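Local coordinates for protein quinone oxidoreductase (PDB 3TQH) that binds NADPH and probably uses it to reduce quinones, and belongs to the medium-chain dehydrogenase/reductase superfamily, at residues Gly77-Leu82 against Val89-Lys94. Numbering follows the deposited sequence.
Sequences GEVIEL and VNIGDK
Glu78 sets one oxygen of its flat carboxylate, OE2, 3.6 Å from Gly92 CA, in van der Waals contact; CG anti to the backbone N (chi1 -174°) and an extended chain carry it there. The other carboxylate, that of Asp93, is turned back into its own loop: the amide of Asn90 approaches OD2 from above the carboxylate plane, and Gln121 also bonds OD2. This braces the type II turn Asn90-Asp93, whose third position is Gly92, with a positive phi of 96°. The turn docks on Val79 through two backbone bonds, Val79 N to Asp93 O (3.0 Å) and Gly92 N to Val79 O (2.9 Å). Val79 also packs by its side chain: CG2 meets Val89 CG1 at 3.8 Å, while CG1 faces Ile91 CD1. Ile91 slants in over the strand toward its Leu82 end, its CD1 3.3 Å from Ile80 O and 3.9 Å from Leu82 CG. Leu82 passes Ile91 in the opposite direction and sets CD1 close to Val89 O. Met36 of strand 36-44 touches both Leu82 and Val89. Beyond the turn, Glu78 and Lys94 form an antiparallel non-hydrogen-bonded pair, where strand 94-98 joins strand 74-82. The connection between these neighbouring antiparallel strands thus folds back onto the first, within the GroES-like domain of a medium-chain dehydrogenase/reductase.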
loop_
_atom_site.group_PDB
_atom_site.type_symbol
_atom_site.label_atom_id
_atom_site.label_comp_id
_atom_site.label_asym_id
_atom_site.label_seq_id
_atom_site.Cartn_x
_atom_site.Cartn_y
_atom_site.Cartn_z
ATOM N N GLY A 77 7.060 -15.309 1.236
ATOM C CA GLY A 77 7.090 -16.775 1.158
ATOM C C GLY A 77 8.382 -17.433 0.695
ATOM O O GLY A 77 9.441 -16.807 0.661
ATOM N N GLU A 78 8.276 -18.711 0.338
ATOM C CA GLU A 78 9.429 -19.533 -0.036
ATOM C C GLU A 78 9.325 -19.974 -1.498
ATOM O O GLU A 78 8.254 -20.388 -1.949
ATOM C CB GLU A 78 9.507 -20.759 0.879
ATOM C CG GLU A 78 10.760 -21.626 0.688
ATOM C CD GLU A 78 10.754 -22.900 1.546
ATOM O OE1 GLU A 78 9.677 -23.269 2.081
ATOM O OE2 GLU A 78 11.832 -23.538 1.679
ATOM N N VAL A 79 10.436 -19.881 -2.230
ATOM C CA VAL A 79 10.493 -20.333 -3.621
ATOM C C VAL A 79 10.513 -21.858 -3.657
ATOM O O VAL A 79 11.390 -22.488 -3.065
ATOM C CB VAL A 79 11.738 -19.793 -4.346
ATOM C CG1 VAL A 79 11.802 -20.317 -5.777
ATOM C CG2 VAL A 79 11.746 -18.265 -4.328
ATOM N N ILE A 80 9.539 -22.440 -4.353
ATOM C CA ILE A 80 9.348 -23.892 -4.374
ATOM C C ILE A 80 9.701 -24.497 -5.726
ATOM O O ILE A 80 10.258 -25.584 -5.788
ATOM C CB ILE A 80 7.889 -24.258 -4.005
ATOM C CG1 ILE A 80 7.631 -23.974 -2.529
ATOM C CG2 ILE A 80 7.599 -25.722 -4.286
ATOM C CD1 ILE A 80 8.579 -24.684 -1.593
ATOM N N GLU A 81 9.349 -23.798 -6.801
ATOM C CA GLU A 81 9.702 -24.216 -8.151
ATOM C C GLU A 81 10.260 -23.024 -8.920
ATOM O O GLU A 81 9.873 -21.879 -8.682
ATOM C CB GLU A 81 8.490 -24.837 -8.860
ATOM C CG GLU A 81 7.928 -26.057 -8.105
ATOM C CD GLU A 81 6.824 -26.813 -8.846
ATOM O OE1 GLU A 81 6.935 -27.031 -10.075
ATOM O OE2 GLU A 81 5.848 -27.223 -8.179
ATOM N N LEU A 82 11.196 -23.309 -9.820
ATOM C CA LEU A 82 11.848 -22.291 -10.634
ATOM C C LEU A 82 11.747 -22.645 -12.110
ATOM O O LEU A 82 11.823 -23.815 -12.486
ATOM C CB LEU A 82 13.326 -22.161 -10.249
ATOM C CG LEU A 82 13.696 -21.113 -9.204
ATOM C CD1 LEU A 82 15.195 -21.129 -8.944
ATOM C CD2 LEU A 82 13.257 -19.742 -9.658
ATOM N N VAL A 89 17.782 -16.532 -8.541
ATOM C CA VAL A 89 17.005 -17.072 -7.420
ATOM C C VAL A 89 17.299 -18.573 -7.248
ATOM O O VAL A 89 17.631 -19.256 -8.213
ATOM C CB VAL A 89 15.496 -16.852 -7.643
ATOM C CG1 VAL A 89 14.710 -17.157 -6.370
ATOM C CG2 VAL A 89 15.233 -15.423 -8.096
ATOM N N ASN A 90 17.194 -19.070 -6.016
ATOM C CA ASN A 90 17.338 -20.498 -5.720
ATOM C C ASN A 90 16.099 -21.071 -5.035
ATOM O O ASN A 90 15.373 -20.356 -4.347
ATOM C CB ASN A 90 18.551 -20.738 -4.818
ATOM C CG ASN A 90 19.864 -20.676 -5.568
ATOM O OD1 ASN A 90 20.754 -19.912 -5.205
ATOM N ND2 ASN A 90 20.000 -21.496 -6.612
ATOM N N ILE A 91 15.870 -22.366 -5.229
ATOM C CA ILE A 91 14.820 -23.091 -4.521
ATOM C C ILE A 91 15.121 -23.032 -3.024
ATOM O O ILE A 91 16.254 -23.271 -2.600
ATOM C CB ILE A 91 14.751 -24.587 -4.955
ATOM C CG1 ILE A 91 14.410 -24.731 -6.444
ATOM C CG2 ILE A 91 13.745 -25.353 -4.105
ATOM C CD1 ILE A 91 13.066 -24.175 -6.831
ATOM N N GLY A 92 14.109 -22.702 -2.232
ATOM C CA GLY A 92 14.275 -22.576 -0.786
ATOM C C GLY A 92 14.510 -21.154 -0.299
ATOM O O GLY A 92 14.443 -20.898 0.905
ATOM N N ASP A 93 14.783 -20.228 -1.217
ATOM C CA ASP A 93 15.001 -18.827 -0.847
ATOM C C ASP A 93 13.732 -18.230 -0.247
ATOM O O ASP A 93 12.636 -18.476 -0.737
ATOM C CB ASP A 93 15.429 -17.988 -2.060
ATOM C CG ASP A 93 16.891 -18.196 -2.454
ATOM O OD1 ASP A 93 17.638 -18.918 -1.755
ATOM O OD2 ASP A 93 17.298 -17.616 -3.479
ATOM N N LYS A 94 13.892 -17.460 0.823
ATOM C CA LYS A 94 12.787 -16.723 1.417
ATOM C C LYS A 94 12.694 -15.376 0.710
ATOM O O LYS A 94 13.680 -14.639 0.635
ATOM C CB LYS A 94 13.005 -16.545 2.919
ATOM C CG LYS A 94 13.146 -17.871 3.678
ATOM C CD LYS A 94 13.396 -17.663 5.182
ATOM C CE LYS A 94 13.600 -18.997 5.911
ATOM N NZ LYS A 94 14.361 -18.841 7.183
#